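PDB 3LIU: putative cell adhesion protein from Parabacteroides distasonis, which probably serves as a fimbrillin-type subunit of bacterial pili involved in cell adhesion. Local coordinates for residues Asp105-Asp108 and Phe109-Thr113; Thr231-Gly234 and Tyr235-Lys239. All coordinates share one frame; numbering follows the deposited sequence.

Contact 1 of 2, residues Asp105-Asp108 and Phe109-Thr113; sequences DITD and FIETT
Phe109, Ile110 and Glu111 each donate their backbone N-H four residues back, to the carbonyls of Asp105, Ile106 and Thr107, so the continuous chain winds through little more than one alpha-helical turn. The bond from Ile110 N to Ile106 O is the straightest of the three at 163° and spans 3.0 Å, while Glu111 N reaches Thr107 O at the same length. Asp105 is the N-cap: its short side chain folds back and OD2 accepts from Asp108 N at 3.0 Å, met from above the carboxylate plane, which satisfies an amide that the first turn leaves without a backbone partner. With CG lying between the backbone N and the carbonyl carbon (chi1 58°), the carboxylate is turned back over the first turn. The short helix 106-110 lies against strand 82-90 of the FimA-type beta domain, and its sequence is amphipathic to match. Ile106 and Phe109 rest on Val87, the ring of Phe109 carried inward with CG anti to its backbone N (chi1 -178°), and Ile106 CG1 meets Ile110 CG2 loosely at 4.4 Å. On the outer side, Thr107 and Glu111 run side by side, methyl CG2 against methylene CG at 4.0 Å, and the bent glutamate chain sends OE1 to a salt bridge with Lys225. Where the chain leaves the helix, Thr112 OG1 lies 2.7 Å from Phe109 O and 3.1 Å from Asp108 O, a small hydroxyl suited to meeting carbonyls there.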
ATOM      1  N   ASP A 105     -19.480   8.553  13.760  1.00 14.10           N
ATOM      2  CA  ASP A 105     -20.237   7.724  12.852  1.00 15.35           C
ATOM      3  C   ASP A 105     -19.235   6.912  12.048  1.00 16.71           C
ATOM      4  O   ASP A 105     -18.049   7.282  11.928  1.00 12.83           O
ATOM      5  CB  ASP A 105     -21.058   8.569  11.884  1.00 16.28           C
ATOM      6  CG  ASP A 105     -20.186   9.522  11.081  1.00 19.32           C
ATOM      7  OD1 ASP A 105     -19.758  10.547  11.661  1.00 18.45           O
ATOM      8  OD2 ASP A 105     -19.898   9.235   9.900  1.00 22.14           O
ATOM      9  N   ILE A 106     -19.745   5.850  11.437  1.00 16.35           N
ATOM     10  CA  ILE A 106     -18.912   4.870  10.776  1.00 17.41           C
ATOM     11  C   ILE A 106     -18.193   5.480   9.573  1.00 13.56           C
ATOM     12  O   ILE A 106     -17.003   5.196   9.332  1.00 10.21           O
ATOM     13  CB  ILE A 106     -19.779   3.604  10.421  1.00 20.93           C
ATOM     14  CG1 ILE A 106     -18.896   2.422  10.015  1.00 28.19           C
ATOM     15  CG2 ILE A 106     -20.804   3.918   9.379  1.00 23.03           C
ATOM     16  CD1 ILE A 106     -18.430   1.625  11.182  1.00 23.05           C
ATOM     17  N   THR A 107     -18.870   6.361   8.838  1.00 13.79           N
ATOM     18  CA  THR A 107     -18.223   6.952   7.653  1.00 13.01           C
ATOM     19  C   THR A 107     -17.005   7.797   8.009  1.00 12.47           C
ATOM     20  O   THR A 107     -15.974   7.610   7.382  1.00 11.42           O
ATOM     21  CB  THR A 107     -19.151   7.808   6.841  1.00 10.97           C
ATOM     22  OG1 THR A 107     -20.272   7.015   6.481  1.00 13.43           O
ATOM     23  CG2 THR A 107     -18.465   8.340   5.557  1.00 10.85           C
ATOM     24  N   ASP A 108     -17.125   8.726   8.972  1.00 11.01           N
ATOM     25  CA  ASP A 108     -15.947   9.513   9.415  1.00 13.44           C
ATOM     26  C   ASP A 108     -14.839   8.596   9.935  1.00 12.87           C
ATOM     27  O   ASP A 108     -13.669   8.861   9.703  1.00 10.14           O
ATOM     28  CB  ASP A 108     -16.297  10.576  10.477  1.00 10.90           C
ATOM     29  CG  ASP A 108     -17.138  11.721   9.885  1.00 17.00           C
ATOM     30  OD1 ASP A 108     -16.653  12.269   8.907  1.00 16.10           O
ATOM     31  OD2 ASP A 108     -18.261  12.064  10.360  1.00 15.33           O
ATOM     32  N   PHE A 109     -15.215   7.494  10.590  1.00 12.67           N
ATOM     33  CA  PHE A 109     -14.207   6.568  11.118  1.00 11.68           C
ATOM     34  C   PHE A 109     -13.384   6.014   9.940  1.00 12.04           C
ATOM     35  O   PHE A 109     -12.183   6.194   9.886  1.00 10.39           O
ATOM     36  CB  PHE A 109     -14.882   5.480  11.973  1.00 13.26           C
ATOM     37  CG  PHE A 109     -13.931   4.492  12.598  1.00 10.63           C
ATOM     38  CD1 PHE A 109     -13.453   3.410  11.874  1.00 10.19           C
ATOM     39  CD2 PHE A 109     -13.584   4.602  13.919  1.00 10.43           C
ATOM     40  CE1 PHE A 109     -12.560   2.493  12.446  1.00 11.58           C
ATOM     41  CE2 PHE A 109     -12.735   3.706  14.505  1.00  9.36           C
ATOM     42  CZ  PHE A 109     -12.210   2.642  13.755  1.00 10.44           C
ATOM     43  N   ILE A 110     -14.040   5.400   8.969  1.00 12.28           N
ATOM     44  CA  ILE A 110     -13.329   4.638   7.930  1.00 14.56           C
ATOM     45  C   ILE A 110     -12.620   5.588   6.931  1.00 13.64           C
ATOM     46  O   ILE A 110     -11.620   5.221   6.310  1.00 13.36           O
ATOM     47  CB  ILE A 110     -14.250   3.601   7.192  1.00 13.02           C
ATOM     48  CG1 ILE A 110     -15.254   4.306   6.279  1.00 11.46           C
ATOM     49  CG2 ILE A 110     -14.934   2.679   8.207  1.00 10.02           C
ATOM     50  CD1 ILE A 110     -16.144   3.302   5.403  1.00 13.59           C
ATOM     51  N   GLU A 111     -13.153   6.805   6.799  1.00 13.80           N
ATOM     52  CA  GLU A 111     -12.530   7.874   5.981  1.00 13.09           C
ATOM     53  C   GLU A 111     -11.349   8.566   6.646  1.00 11.09           C
ATOM     54  O   GLU A 111     -10.720   9.404   6.002  1.00  8.83           O
ATOM     55  CB  GLU A 111     -13.569   8.932   5.576  1.00 13.93           C
ATOM     56  CG  GLU A 111     -14.570   8.439   4.524  1.00 15.95           C
ATOM     57  CD  GLU A 111     -13.919   8.362   3.120  1.00 33.02           C
ATOM     58  OE1 GLU A 111     -12.966   9.124   2.791  1.00 30.84           O
ATOM     59  OE2 GLU A 111     -14.344   7.505   2.344  1.00 35.33           O
ATOM     60  N   THR A 112     -11.054   8.258   7.907  1.00 10.77           N
ATOM     61  CA  THR A 112      -9.897   8.804   8.570  1.00 13.20           C
ATOM     62  C   THR A 112      -8.615   8.654   7.729  1.00 12.75           C
ATOM     63  O   THR A 112      -8.344   7.599   7.188  1.00 12.54           O
ATOM     64  CB  THR A 112      -9.673   8.165   9.956  1.00 14.81           C
ATOM     65  OG1 THR A 112     -10.817   8.403  10.756  1.00  9.85           O
ATOM     66  CG2 THR A 112      -8.490   8.784  10.645  1.00 11.40           C
ATOM     67  N   THR A 113      -7.862   9.742   7.589  1.00 11.29           N
ATOM     68  CA  THR A 113      -6.699   9.744   6.712  1.00 11.53           C
ATOM     69  C   THR A 113      -5.489   9.156   7.441  1.00 10.71           C
ATOM     70  O   THR A 113      -5.147   9.619   8.521  1.00 11.80           O
ATOM     71  CB  THR A 113      -6.375  11.145   6.212  1.00 14.70           C
ATOM     72  OG1 THR A 113      -7.479  11.609   5.416  1.00 12.63           O
ATOM     73  CG2 THR A 113      -5.088  11.109   5.338  1.00 10.94           C
TER

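Contact 2 of 2, residues Thr231-Gly234 and Tyr235-Lys239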
ATOM      1  N   THR A 231     -10.820  18.115  -3.063  1.00 21.79           N
ATOM      2  CA  THR A 231     -10.138  17.494  -1.920  1.00 21.91           C
ATOM      3  C   THR A 231      -9.044  18.449  -1.501  1.00 21.12           C
ATOM      4  O   THR A 231      -8.799  19.426  -2.168  1.00 23.68           O
ATOM      5  CB  THR A 231      -9.471  16.169  -2.316  1.00 20.07           C
ATOM      6  OG1 THR A 231      -8.237  16.434  -3.037  1.00 12.97           O
ATOM      7  CG2 THR A 231     -10.434  15.355  -3.179  1.00 14.88           C
ATOM      8  N   HIS A 232      -8.378  18.171  -0.396  1.00 21.99           N
ATOM      9  CA  HIS A 232      -7.245  19.001  -0.003  1.00 22.28           C
ATOM     10  C   HIS A 232      -5.910  18.261  -0.130  1.00 19.76           C
ATOM     11  O   HIS A 232      -4.935  18.615   0.546  1.00 18.40           O
ATOM     12  CB  HIS A 232      -7.466  19.581   1.401  1.00 24.88           C
ATOM     13  CG  HIS A 232      -8.535  20.628   1.436  1.00 30.81           C
ATOM     14  ND1 HIS A 232      -9.566  20.616   2.352  1.00 35.18           N
ATOM     15  CD2 HIS A 232      -8.757  21.698   0.628  1.00 37.99           C
ATOM     16  CE1 HIS A 232     -10.364  21.647   2.122  1.00 39.87           C
ATOM     17  NE2 HIS A 232      -9.898  22.315   1.079  1.00 40.88           N
ATOM     18  N   PHE A 233      -5.872  17.279  -1.040  1.00 15.77           N
ATOM     19  CA  PHE A 233      -4.649  16.570  -1.360  1.00 14.20           C
ATOM     20  C   PHE A 233      -4.123  17.068  -2.669  1.00 14.67           C
ATOM     21  O   PHE A 233      -4.885  17.300  -3.618  1.00 13.90           O
ATOM     22  CB  PHE A 233      -4.916  15.070  -1.399  1.00 16.05           C
ATOM     23  CG  PHE A 233      -5.435  14.549  -0.098  1.00 12.68           C
ATOM     24  CD1 PHE A 233      -4.709  14.780   1.081  1.00 12.93           C
ATOM     25  CD2 PHE A 233      -6.645  13.878  -0.021  1.00 14.37           C
ATOM     26  CE1 PHE A 233      -5.159  14.297   2.302  1.00 11.84           C
ATOM     27  CE2 PHE A 233      -7.100  13.384   1.181  1.00 16.68           C
ATOM     28  CZ  PHE A 233      -6.357  13.592   2.357  1.00 12.00           C
ATOM     29  N   GLY A 234      -2.817  17.274  -2.695  1.00 14.71           N
ATOM     30  CA  GLY A 234      -2.142  17.722  -3.885  1.00 15.41           C
ATOM     31  C   GLY A 234      -0.772  17.147  -4.012  1.00 12.86           C
ATOM     32  O   GLY A 234      -0.474  16.087  -3.450  1.00 10.01           O
ATOM     33  N   TYR A 235       0.083  17.848  -4.752  1.00 13.14           N
ATOM     34  CA  TYR A 235       1.377  17.318  -5.085  1.00 11.43           C
ATOM     35  C   TYR A 235       2.240  16.946  -3.850  1.00 12.60           C
ATOM     36  O   TYR A 235       2.982  15.970  -3.881  1.00 11.32           O
ATOM     37  CB  TYR A 235       2.147  18.258  -6.013  1.00 12.02           C
ATOM     38  CG  TYR A 235       1.639  18.324  -7.457  1.00 11.91           C
ATOM     39  CD1 TYR A 235       1.413  17.160  -8.212  1.00 13.45           C
ATOM     40  CD2 TYR A 235       1.436  19.524  -8.081  1.00 16.33           C
ATOM     41  CE1 TYR A 235       0.941  17.223  -9.519  1.00  7.78           C
ATOM     42  CE2 TYR A 235       0.973  19.583  -9.415  1.00 13.03           C
ATOM     43  CZ  TYR A 235       0.738  18.421 -10.116  1.00 12.60           C
ATOM     44  OH  TYR A 235       0.290  18.445 -11.399  1.00  9.18           O
ATOM     45  N   LEU A 236       2.188  17.731  -2.786  1.00 11.74           N
ATOM     46  CA  LEU A 236       3.029  17.432  -1.615  1.00 14.28           C
ATOM     47  C   LEU A 236       2.595  16.094  -0.944  1.00 14.09           C
ATOM     48  O   LEU A 236       3.357  15.508  -0.164  1.00 14.26           O
ATOM     49  CB  LEU A 236       2.962  18.562  -0.592  1.00 13.76           C
ATOM     50  CG  LEU A 236       3.603  19.900  -1.005  1.00 17.23           C
ATOM     51  CD1 LEU A 236       3.223  20.940   0.013  1.00 11.46           C
ATOM     52  CD2 LEU A 236       5.100  19.814  -1.139  1.00 15.27           C
ATOM     53  N   ASP A 237       1.382  15.638  -1.275  1.00 11.54           N
ATOM     54  CA  ASP A 237       0.795  14.383  -0.759  1.00 12.29           C
ATOM     55  C   ASP A 237       1.169  13.156  -1.551  1.00 12.62           C
ATOM     56  O   ASP A 237       0.932  12.048  -1.089  1.00 13.12           O
ATOM     57  CB  ASP A 237      -0.720  14.506  -0.696  1.00 14.72           C
ATOM     58  CG  ASP A 237      -1.168  15.574   0.300  1.00 15.19           C
ATOM     59  OD1 ASP A 237      -0.942  15.346   1.504  1.00 14.65           O
ATOM     60  OD2 ASP A 237      -1.748  16.592  -0.122  1.00 13.60           O
ATOM     61  N   TYR A 238       1.708  13.360  -2.754  1.00 15.20           N
ATOM     62  CA  TYR A 238       2.497  12.361  -3.442  1.00 14.32           C
ATOM     63  C   TYR A 238       3.894  12.294  -2.807  1.00 13.25           C
ATOM     64  O   TYR A 238       4.471  13.318  -2.468  1.00 15.14           O
ATOM     65  CB  TYR A 238       2.649  12.683  -4.950  1.00 14.67           C
ATOM     66  CG  TYR A 238       1.432  12.416  -5.807  1.00 14.67           C
ATOM     67  CD1 TYR A 238       0.970  11.119  -5.993  1.00 11.14           C
ATOM     68  CD2 TYR A 238       0.780  13.443  -6.494  1.00 12.01           C
ATOM     69  CE1 TYR A 238      -0.092  10.855  -6.793  1.00 13.10           C
ATOM     70  CE2 TYR A 238      -0.304  13.179  -7.299  1.00 13.86           C
ATOM     71  CZ  TYR A 238      -0.730  11.854  -7.440  1.00 12.10           C
ATOM     72  OH  TYR A 238      -1.797  11.520  -8.211  1.00 14.21           O
ATOM     73  N   LYS A 239       4.449  11.083  -2.697  1.00 13.45           N
ATOM     74  CA  LYS A 239       5.749  10.875  -2.111  1.00 10.31           C
ATOM     75  C   LYS A 239       6.719  10.262  -3.110  1.00 10.97           C
ATOM     76  O   LYS A 239       6.338   9.515  -3.976  1.00 11.05           O
ATOM     77  CB  LYS A 239       5.654   9.991  -0.851  1.00 10.85           C
ATOM     78  CG  LYS A 239       4.604  10.387   0.175  1.00 15.25           C
ATOM     79  CD  LYS A 239       4.732  11.839   0.687  1.00 12.40           C
ATOM     80  CE  LYS A 239       3.539  12.253   1.532  1.00 13.01           C
ATOM     81  NZ  LYS A 239       3.630  13.672   2.011  1.00 14.55           N
TER
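The carboxylate of Asp237 stands across the edge of the Phe233 ring, the two planes 87° apart, with OD2 near the ring plane and 3.7 Å from CD1. The acid thus faces the weakly positive edge of the ring, which probably suits a carboxylate. Both side chains also touch Val211 of strand 193-213, which this loop joins to strand 238-240. With CG beside its own backbone N (chi1 -64°), the aspartate leans back toward the Phe233-Gly234 backbone, and OD2 accepts from Gly234 N at 2.9 Å through its anti lone pair, a nearly straight bond of 163°. A return bond joins Asp237 N to Gly234 O, also 2.9 Å. Gly234 is therefore gripped at both its N-H and its C=O by one residue as the chain enters the 3-10 turn 235-237. Glycine suits this place, since the backbone lies near the margin of the extended region, where a side chain would probably be less comfortable. Just upstream, Thr231 OG1 accepts from Phe233 N in an ST turn. Were the acid replaced by an alanine, Gly234 N would probably lose its acceptor and the edge of Phe233 its carboxylate neighbour. Because the CD1 edge of the ring and the Gly234 N-H both face OD2, its negative charge is probably partly offset within the loop itself.

Contact 1 comes first along the chain, and contact 2 follows more than a hundred residues later; their centres lie about 19 Å apart. They nevertheless feed the same group of strands: helix 106-110 leads into strand 113-115, and the 3-10 turn 235-237 leads into strand 238-240, both of which pair antiparallel with the long strand 193-213. They meet directly where Thr113 OG1 packs on Phe233 CZ at 3.8 Å. Contact 1 also lies against strand 82-90 of the other large group of strands, so the two local turns probably lie near where the beta-rich parts of this elongated, fimbrillin-type subunit adjoin.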